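Bacterioferritin comigratory protein (Xylella fastidiosa, PDB 3IXR) probably reduces hydrogen peroxide and organic hydroperoxides through a reactive cysteine, as a thiol-dependent peroxidase of the PrxQ type of peroxiredoxins. Local coordinates at residues Asn51-Leu56 with Thr144-Pro149; Ser67-Leu72 with Val160-His165; Glu73-Leu78 with Gly107-Leu112. The protein carries 1 engineered substitution. One frame throughout, in Å; residues are numbered along the deposited sequence. Where two conformers were deposited one is given.

Contact 1: Asn51-Leu56 with Thr144-Pro149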
loop_
_atom_site.group_PDB
_atom_site.type_symbol
_atom_site.label_atom_id
_atom_site.label_comp_id
_atom_site.label_asym_id
_atom_site.label_seq_id
_atom_site.Cartn_x
_atom_site.Cartn_y
_atom_site.Cartn_z
ATOM N N ASN A 51 -14.875 -3.763 7.358
ATOM C CA ASN A 51 -15.950 -4.328 6.483
ATOM C C ASN A 51 -15.693 -4.168 4.990
ATOM O O ASN A 51 -16.579 -4.446 4.172
ATOM C CB ASN A 51 -17.387 -3.790 6.775
ATOM C CG ASN A 51 -17.765 -3.953 8.212
ATOM O OD1 ASN A 51 -17.611 -5.042 8.769
ATOM N ND2 ASN A 51 -18.200 -2.857 8.855
ATOM N N GLN A 52 -14.471 -3.771 4.633
ATOM C CA GLN A 52 -14.107 -3.738 3.220
ATOM C C GLN A 52 -12.696 -4.413 3.117
ATOM O O GLN A 52 -12.020 -4.573 4.131
ATOM C CB GLN A 52 -14.038 -2.284 2.735
ATOM C CG GLN A 52 -15.243 -1.455 3.029
ATOM C CD GLN A 52 -14.909 0.033 2.933
ATOM O OE1 GLN A 52 -14.052 0.415 2.139
ATOM N NE2 GLN A 52 -15.598 0.880 3.728
ATOM N N TRP A 53 -12.275 -4.805 1.894
ATOM C CA TRP A 53 -10.889 -5.266 1.650
ATOM C C TRP A 53 -10.043 -4.044 1.351
ATOM O O TRP A 53 -10.485 -3.112 0.621
ATOM C CB TRP A 53 -10.875 -6.103 0.398
ATOM C CG TRP A 53 -11.578 -7.430 0.626
ATOM C CD1 TRP A 53 -12.928 -7.659 0.466
ATOM C CD2 TRP A 53 -11.004 -8.683 1.067
ATOM N NE1 TRP A 53 -13.235 -8.998 0.806
ATOM C CE2 TRP A 53 -12.067 -9.645 1.113
ATOM C CE3 TRP A 53 -9.703 -9.103 1.395
ATOM C CZ2 TRP A 53 -11.866 -10.967 1.522
ATOM C CZ3 TRP A 53 -9.501 -10.424 1.766
ATOM C CH2 TRP A 53 -10.593 -11.352 1.806
ATOM N N LEU A 54 -8.837 -4.085 1.872
ATOM C CA LEU A 54 -7.873 -3.026 1.560
ATOM C C LEU A 54 -6.557 -3.612 0.965
ATOM O O LEU A 54 -5.976 -4.555 1.503
ATOM C CB LEU A 54 -7.517 -2.294 2.880
ATOM C CG LEU A 54 -6.516 -1.134 2.710
ATOM C CD1 LEU A 54 -7.047 -0.065 1.685
ATOM C CD2 LEU A 54 -6.088 -0.595 4.065
ATOM N N VAL A 55 -6.164 -3.052 -0.174
ATOM C CA VAL A 55 -4.830 -3.332 -0.724
ATOM C C VAL A 55 -3.936 -2.216 -0.296
ATOM O O VAL A 55 -4.129 -1.079 -0.736
ATOM C CB VAL A 55 -4.797 -3.389 -2.263
ATOM C CG1 VAL A 55 -3.337 -3.699 -2.747
ATOM C CG2 VAL A 55 -5.784 -4.618 -2.770
ATOM N N LEU A 56 -2.985 -2.545 0.562
ATOM C CA LEU A 56 -2.055 -1.532 1.071
ATOM C C LEU A 56 -0.673 -1.848 0.426
ATOM O O LEU A 56 -0.029 -2.861 0.701
ATOM C CB LEU A 56 -1.989 -1.664 2.585
ATOM C CG LEU A 56 -1.190 -0.572 3.282
ATOM C CD1 LEU A 56 -2.034 0.749 3.220
ATOM C CD2 LEU A 56 -1.056 -1.030 4.747
ATOM N N THR A 144 3.260 -5.508 -0.679
ATOM C CA THR A 144 1.813 -5.255 -0.717
ATOM C C THR A 144 1.092 -6.230 0.200
ATOM O O THR A 144 1.453 -7.420 0.277
ATOM C CB THR A 144 1.296 -5.534 -2.186
ATOM O OG1 THR A 144 2.030 -4.656 -3.077
ATOM C CG2 THR A 144 -0.224 -5.298 -2.233
ATOM N N PHE A 145 0.072 -5.718 0.898
ATOM C CA PHE A 145 -0.712 -6.563 1.817
ATOM C C PHE A 145 -2.165 -6.490 1.426
ATOM O O PHE A 145 -2.680 -5.419 1.134
ATOM C CB PHE A 145 -0.474 -5.973 3.205
ATOM C CG PHE A 145 0.941 -6.056 3.594
ATOM C CD1 PHE A 145 1.827 -4.989 3.286
ATOM C CD2 PHE A 145 1.414 -7.161 4.312
ATOM C CE1 PHE A 145 3.202 -5.147 3.631
ATOM C CE2 PHE A 145 2.746 -7.280 4.715
ATOM C CZ PHE A 145 3.669 -6.339 4.371
ATOM N N LEU A 146 -2.821 -7.659 1.422
ATOM C CA LEU A 146 -4.262 -7.636 1.202
ATOM C C LEU A 146 -4.842 -7.849 2.566
ATOM O O LEU A 146 -4.557 -8.833 3.216
ATOM C CB LEU A 146 -4.703 -8.786 0.250
ATOM C CG LEU A 146 -6.212 -8.839 0.037
ATOM C CD1 LEU A 146 -6.762 -7.632 -0.764
ATOM C CD2 LEU A 146 -6.529 -10.161 -0.738
ATOM N N ILE A 147 -5.525 -6.839 3.045
ATOM C CA ILE A 147 -6.123 -6.842 4.424
ATOM C C ILE A 147 -7.648 -7.061 4.329
ATOM O O ILE A 147 -8.341 -6.344 3.593
ATOM C CB ILE A 147 -5.812 -5.497 5.107
ATOM C CG1 ILE A 147 -4.280 -5.278 5.075
ATOM C CG2 ILE A 147 -6.444 -5.482 6.533
ATOM C CD1 ILE A 147 -3.926 -3.827 5.415
ATOM N N GLY A 148 -8.150 -8.051 5.047
ATOM C CA GLY A 148 -9.594 -8.362 4.960
ATOM C C GLY A 148 -10.474 -7.451 5.834
ATOM O O GLY A 148 -9.996 -6.537 6.542
ATOM N N PRO A 149 -11.775 -7.715 5.817
ATOM C CA PRO A 149 -12.792 -6.789 6.364
ATOM C C PRO A 149 -12.724 -6.774 7.898
ATOM O O PRO A 149 -13.250 -5.830 8.528
ATOM C CB PRO A 149 -14.109 -7.336 5.797
ATOM C CG PRO A 149 -13.850 -8.764 5.373
ATOM C CD PRO A 149 -12.347 -8.795 5.001
HETATM O O HOH W 1 -9.840 -3.673 5.924
#

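Contact 2: Ser67-Leu72 with Val160-His165. Engineered in segment 67-72: S67 (natural residue Cys).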
loop_
_atom_site.group_PDB
_atom_site.type_symbol
_atom_site.label_atom_id
_atom_site.label_comp_id
_atom_site.label_asym_id
_atom_site.label_seq_id
_atom_site.Cartn_x
_atom_site.Cartn_y
_atom_site.Cartn_z
ATOM N N SER A 67 7.706 2.957 -9.434
ATOM C CA SER A 67 6.551 3.348 -8.639
ATOM C C SER A 67 5.476 4.058 -9.442
ATOM O O SER A 67 4.320 3.939 -9.140
ATOM C CB SER A 67 7.004 4.111 -7.373
ATOM O OG SER A 67 7.953 3.289 -6.738
ATOM N N SER A 68 5.854 4.762 -10.537
ATOM C CA SER A 68 4.787 5.270 -11.371
ATOM C C SER A 68 4.115 4.164 -12.197
ATOM O O SER A 68 2.878 4.155 -12.236
ATOM C CB SER A 68 5.211 6.412 -12.313
ATOM O OG SER A 68 6.146 5.902 -13.235
ATOM N N THR A 69 4.899 3.173 -12.672
ATOM C CA THR A 69 4.261 1.994 -13.299
ATOM C C THR A 69 3.364 1.257 -12.344
ATOM O O THR A 69 2.209 0.962 -12.677
ATOM C CB THR A 69 5.362 1.062 -13.814
ATOM O OG1 THR A 69 6.145 1.772 -14.812
ATOM C CG2 THR A 69 4.704 -0.153 -14.454
ATOM N N GLU A 70 3.860 0.995 -11.115
ATOM C CA GLU A 70 2.971 0.325 -10.173
ATOM C C GLU A 70 1.631 1.070 -9.905
ATOM O O GLU A 70 0.573 0.486 -9.894
ATOM C CB GLU A 70 3.691 0.024 -8.823
ATOM C CG GLU A 70 2.845 -0.834 -7.883
ATOM C CD GLU A 70 3.607 -1.238 -6.654
ATOM O OE1 GLU A 70 4.686 -0.648 -6.342
ATOM O OE2 GLU A 70 3.116 -2.164 -5.966
ATOM N N GLY A 71 1.759 2.401 -9.678
ATOM C CA GLY A 71 0.575 3.233 -9.478
ATOM C C GLY A 71 -0.417 3.185 -10.624
ATOM O O GLY A 71 -1.582 3.171 -10.462
ATOM N N LEU A 72 0.150 3.319 -11.803
ATOM C CA LEU A 72 -0.688 3.256 -12.982
ATOM C C LEU A 72 -1.381 1.926 -13.199
ATOM O O LEU A 72 -2.612 1.931 -13.610
ATOM C CB LEU A 72 0.100 3.622 -14.252
ATOM C CG LEU A 72 0.589 5.130 -14.295
ATOM C CD1 LEU A 72 1.603 5.233 -15.434
ATOM C CD2 LEU A 72 -0.650 6.089 -14.508
ATOM N N VAL A 160 8.436 -7.267 -4.144
ATOM C CA VAL A 160 7.490 -7.223 -5.266
ATOM C C VAL A 160 8.234 -6.829 -6.568
ATOM O O VAL A 160 9.045 -5.880 -6.613
ATOM C CB VAL A 160 6.389 -6.154 -4.968
ATOM C CG1 VAL A 160 5.601 -5.853 -6.189
ATOM C CG2 VAL A 160 5.463 -6.777 -3.880
ATOM N N LYS A 161 7.873 -7.563 -7.620
ATOM C CA LYS A 161 8.300 -7.212 -8.998
ATOM C C LYS A 161 7.195 -6.394 -9.614
ATOM O O LYS A 161 6.051 -6.850 -9.644
ATOM C CB LYS A 161 8.389 -8.523 -9.808
ATOM N N VAL A 162 7.531 -5.213 -10.168
ATOM C CA VAL A 162 6.455 -4.341 -10.532
ATOM C C VAL A 162 5.521 -4.844 -11.672
ATOM O O VAL A 162 4.355 -4.826 -11.562
ATOM C CB VAL A 162 6.946 -2.920 -10.894
ATOM C CG1 VAL A 162 5.866 -2.129 -11.474
ATOM C CG2 VAL A 162 7.478 -2.189 -9.617
ATOM N N PRO A 163 6.108 -5.254 -12.822
ATOM C CA PRO A 163 5.132 -5.455 -13.908
ATOM C C PRO A 163 4.148 -6.616 -13.696
ATOM O O PRO A 163 4.580 -7.703 -13.369
ATOM C CB PRO A 163 6.006 -5.748 -15.143
ATOM C CG PRO A 163 7.495 -5.397 -14.696
ATOM C CD PRO A 163 7.521 -5.412 -13.152
ATOM N N GLY A 164 2.828 -6.304 -13.839
ATOM C CA GLY A 164 1.709 -7.253 -13.685
ATOM C C GLY A 164 1.354 -7.464 -12.231
ATOM O O GLY A 164 0.399 -8.220 -11.936
ATOM N N HIS A 165 2.050 -6.759 -11.316
ATOM C CA HIS A 165 1.730 -7.020 -9.924
ATOM C C HIS A 165 0.292 -6.653 -9.577
ATOM O O HIS A 165 -0.385 -7.411 -8.876
ATOM C CB HIS A 165 2.640 -6.139 -8.976
ATOM C CG HIS A 165 2.347 -6.370 -7.518
ATOM N ND1 HIS A 165 2.090 -5.345 -6.630
ATOM C CD2 HIS A 165 2.395 -7.521 -6.804
ATOM C CE1 HIS A 165 1.935 -5.877 -5.398
ATOM N NE2 HIS A 165 2.101 -7.186 -5.483
#

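Contact 3: Glu73-Leu78 with Gly107-Leu112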
loop_
_atom_site.group_PDB
_atom_site.type_symbol
_atom_site.label_atom_id
_atom_site.label_comp_id
_atom_site.label_asym_id
_atom_site.label_seq_id
_atom_site.Cartn_x
_atom_site.Cartn_y
_atom_site.Cartn_z
ATOM N N GLU A 73 -0.726 0.841 -12.856
ATOM C CA GLU A 73 -1.358 -0.453 -12.979
ATOM C C GLU A 73 -2.471 -0.636 -11.993
ATOM O O GLU A 73 -3.530 -1.174 -12.327
ATOM C CB GLU A 73 -0.334 -1.586 -12.929
ATOM C CG GLU A 73 0.636 -1.498 -14.138
ATOM C CD GLU A 73 1.426 -2.754 -14.370
ATOM O OE1 GLU A 73 1.408 -3.681 -13.561
ATOM O OE2 GLU A 73 2.147 -2.802 -15.419
ATOM N N PHE A 74 -2.273 -0.180 -10.750
ATOM C CA PHE A 74 -3.392 -0.161 -9.844
ATOM C C PHE A 74 -4.512 0.802 -10.289
ATOM O O PHE A 74 -5.666 0.496 -10.140
ATOM C CB PHE A 74 -2.914 0.203 -8.427
ATOM C CG PHE A 74 -2.430 -0.953 -7.644
ATOM C CD1 PHE A 74 -3.249 -2.038 -7.312
ATOM C CD2 PHE A 74 -1.058 -0.968 -7.316
ATOM C CE1 PHE A 74 -2.698 -3.184 -6.604
ATOM C CE2 PHE A 74 -0.448 -1.995 -6.620
ATOM C CZ PHE A 74 -1.281 -3.153 -6.201
ATOM N N ASN A 75 -4.160 1.966 -10.868
ATOM C CA ASN A 75 -5.131 2.960 -11.157
ATOM C C ASN A 75 -6.113 2.396 -12.257
ATOM O O ASN A 75 -7.353 2.602 -12.156
ATOM C CB ASN A 75 -4.381 4.189 -11.674
ATOM C CG ASN A 75 -5.221 5.451 -11.498
ATOM O OD1 ASN A 75 -5.851 5.699 -10.450
ATOM N ND2 ASN A 75 -5.291 6.204 -12.572
ATOM N N LEU A 76 -5.502 1.778 -13.250
ATOM C CA LEU A 76 -6.290 1.142 -14.346
ATOM C C LEU A 76 -7.318 0.156 -13.793
ATOM O O LEU A 76 -8.426 0.056 -14.372
ATOM C CB LEU A 76 -5.332 0.416 -15.289
ATOM C CG LEU A 76 -5.945 -0.459 -16.371
ATOM C CD1 LEU A 76 -6.773 0.521 -17.208
ATOM C CD2 LEU A 76 -4.704 -1.022 -17.175
ATOM N N LEU A 77 -6.972 -0.601 -12.717
ATOM C CA LEU A 77 -7.775 -1.707 -12.212
ATOM C C LEU A 77 -8.743 -1.230 -11.122
ATOM O O LEU A 77 -9.542 -1.986 -10.560
ATOM C CB LEU A 77 -6.869 -2.828 -11.650
ATOM C CG LEU A 77 -6.045 -3.497 -12.773
ATOM C CD1 LEU A 77 -5.279 -4.618 -12.045
ATOM C CD2 LEU A 77 -7.067 -4.086 -13.796
ATOM N N LEU A 78 -8.531 0.035 -10.698
ATOM C CA LEU A 78 -9.244 0.509 -9.530
ATOM C C LEU A 78 -10.813 0.200 -9.580
ATOM O O LEU A 78 -11.427 -0.285 -8.579
ATOM C CB LEU A 78 -8.854 1.972 -9.114
ATOM C CG LEU A 78 -9.504 2.392 -7.758
ATOM C CD1 LEU A 78 -8.931 1.773 -6.535
ATOM C CD2 LEU A 78 -9.357 3.905 -7.596
ATOM N N GLY A 107 -2.174 11.137 -12.748
ATOM C CA GLY A 107 -3.583 11.010 -12.714
ATOM C C GLY A 107 -4.129 9.907 -11.852
ATOM O O GLY A 107 -5.207 9.294 -12.146
ATOM N N PHE A 108 -3.438 9.644 -10.738
ATOM C CA PHE A 108 -3.967 8.627 -9.824
ATOM C C PHE A 108 -5.313 9.042 -9.197
ATOM O O PHE A 108 -5.513 10.234 -8.761
ATOM C CB PHE A 108 -2.993 8.365 -8.649
ATOM C CG PHE A 108 -1.672 7.807 -9.042
ATOM C CD1 PHE A 108 -1.471 7.098 -10.268
ATOM C CD2 PHE A 108 -0.567 8.006 -8.194
ATOM C CE1 PHE A 108 -0.237 6.567 -10.580
ATOM C CE2 PHE A 108 0.727 7.462 -8.483
ATOM C CZ PHE A 108 0.913 6.750 -9.736
ATOM N N THR A 109 -6.209 8.075 -9.113
ATOM C CA THR A 109 -7.560 8.332 -8.528
ATOM C C THR A 109 -7.714 7.816 -7.093
ATOM O O THR A 109 -8.717 8.115 -6.440
ATOM C CB THR A 109 -8.742 7.854 -9.433
ATOM O OG1 THR A 109 -8.595 6.492 -9.723
ATOM C CG2 THR A 109 -8.746 8.561 -10.701
ATOM N N PHE A 110 -6.745 7.042 -6.617
ATOM C CA PHE A 110 -6.740 6.534 -5.228
ATOM C C PHE A 110 -5.657 7.322 -4.432
ATOM O O PHE A 110 -4.757 7.973 -5.007
ATOM C CB PHE A 110 -6.411 4.990 -5.271
ATOM C CG PHE A 110 -5.081 4.716 -5.919
ATOM C CD1 PHE A 110 -3.874 4.728 -5.174
ATOM C CD2 PHE A 110 -4.983 4.500 -7.258
ATOM C CE1 PHE A 110 -2.611 4.526 -5.682
ATOM C CE2 PHE A 110 -3.657 4.282 -7.828
ATOM C CZ PHE A 110 -2.446 4.318 -7.055
ATOM N N PRO A 111 -5.743 7.262 -3.133
ATOM C CA PRO A 111 -4.843 8.065 -2.338
ATOM C C PRO A 111 -3.490 7.467 -2.067
ATOM O O PRO A 111 -3.382 6.236 -2.095
ATOM C CB PRO A 111 -5.592 8.127 -0.953
ATOM C CG PRO A 111 -6.964 7.690 -1.205
ATOM C CD PRO A 111 -6.806 6.656 -2.296
ATOM N N LEU A 112 -2.500 8.273 -1.696
ATOM C CA LEU A 112 -1.169 7.841 -1.272
ATOM C C LEU A 112 -0.976 8.280 0.186
ATOM O O LEU A 112 -1.168 9.500 0.468
ATOM C CB LEU A 112 0.005 8.465 -2.100
ATOM C CG LEU A 112 -0.135 8.168 -3.619
ATOM C CD1 LEU A 112 0.941 8.951 -4.461
ATOM C CD2 LEU A 112 -0.110 6.600 -3.897
HETATM O O HOH W 2 -8.791 4.944 -11.852
#

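Contact 1: Asn51-Leu56 with Thr144-Pro149
L54 pairs with I147 and L56 with F145 where strands 53-56 and 144-147 run antiparallel, with 172° between their directions. They are neighbours in the central sheet of the thioredoxin fold, the scaffold of peroxiredoxins. Both pairs are hydrogen-bonded in each direction, and V55 and L146 form the non-hydrogen-bonded pair between them. L54 N donates to I147 O at 2.9 Å, and I147 N returns a bond to L54 O. Past the strands, N51 N meets a lone pair of P149 O, in the carbonyl plane. A water lies 3.0 Å from Q52 O and 2.9 Å from G148 O.

V55 and L146 share one face, where CG2 of V55 meets CD1 of L146 at 3.8 Å. L146 CG also lies 3.8 Å from W53 CE3. Helix 165-177 packs here, with V169 on V55 and L173 on L146 and W53. I147 lies on the other face with L54 and L56, and its CD1 is 4.1 Å from L54 CD2.

At the strand ends, the W53 ring (chi1 -70°, CG anti to the carbonyl carbon) lies against G148 and P149. P149 CD sits over the centre of the six-membered ring in a CH-pi contact, while G148 CA touches nearer the rim, 3.6 Å from W53 CE3.

Contact 2: Ser67-Leu72 with Val160-His165
E70 and V162 bring the start of helix 65-82 against the loop 160-165, which leads into helix 165-177. This is probably the active-site end of the thioredoxin fold, as in other peroxiredoxins. S67 is an engineered serine; the natural residue is Cys, and its place on this helix is consistent with the peroxidatic cysteine of the family.

The apolar part centres on V162. Its CG1 is anti to the backbone N (chi1 170°) and lies against the helix. It is 4.0 Å from E70 CB and comes within 3.7 Å of E70 N, so this one methyl touches both backbone and side chain of the helix. In one of the two conformers of T69, its CG2 touches the same methyl, while OG1 turns back to its own helix and bonds to P65 O.

The polar part belongs to E70. Its extended side chain carries the carboxylate past V162 to H165. H165 ND1 donates weakly to E70 OE2, at 3.4 Å and with an N-H...O angle of 136°. The carboxylate and imidazole planes stand 71° apart. The stronger partner of E70 is R142, which forms a salt bridge with OE1.

The loop holds its own shape. V162 to H165 form a type II turn, closed by H165 N to V162 O at 3.0 Å, and G164 is the N-cap of helix 165-177. W157 meets the H165 ring edge-to-face. V160 covers one face of the same ring, with CG1 3.5 Å above the plane and over its centre.

Contact 3: Glu73-Leu78 with Gly107-Leu112
N75 and T109 make the polar join between helix 65-82 and the loop 107-112. This is the tightest part of the contact. The N75 side chain swings away from its own backbone N (chi1 -158°) and sets its amide against the loop backbone. T109 N donates to N75 OD1 at 2.7 Å, with an N-H...O angle of 163°, from a position tilted 29° out of the amide plane. On the other branch of the amide, ND2 gives a weak bond to the carbonyl of G107, just after helix 96-106. N75 thus makes one firm and one weak bond to the loop backbone.

The inner side is buried and mainly apolar. L78 CD2 lies at the edge of the F110 ring, 3.9 Å from F110 CB, and also comes within 3.4 Å of T109 OG1. F74 CB meets CE2 of the F110 ring at 4.2 Å. N75 CB lies at the edge of this ring, in its plane.

The outer side is looser. G107 and T109 are exposed, and a water lies there. It donates to N75 O at 2.8 Å and lies 2.6 Å from T109 OG1.

F74, L78 and F110 all reach V88 of strand 86-92, and F74 stacks on Y57 of strand 53-58. F108 packs on F102 and C103 of helix 96-106. The loop joins helix 96-106 to strand 112-114 and packs against helix 65-82.

Overall arrangement
Contact 1 is the buried core, a strand pairing inside the sheet. Contacts 2 and 3 are partly buried and lie on helix 65-82, which follows strand 53-58 in the chain. Contact 2 holds the beginning of that helix and contact 3 a later part. Their chemistry differs. Contact 1 rests on backbone bonds, aliphatic packing and the W53 CH-pi contacts, contact 2 on one valine methyl and a weak carboxylate-imidazole bond, and contact 3 on an asparagine amide beside F110 packing. They also touch: V55 packs on F74, joining contacts 1 and 3, and E73 OE1 probably bonds to G164 N, joining 3 and 2. Contact 2 includes the engineered S67, probably the peroxidatic cysteine site.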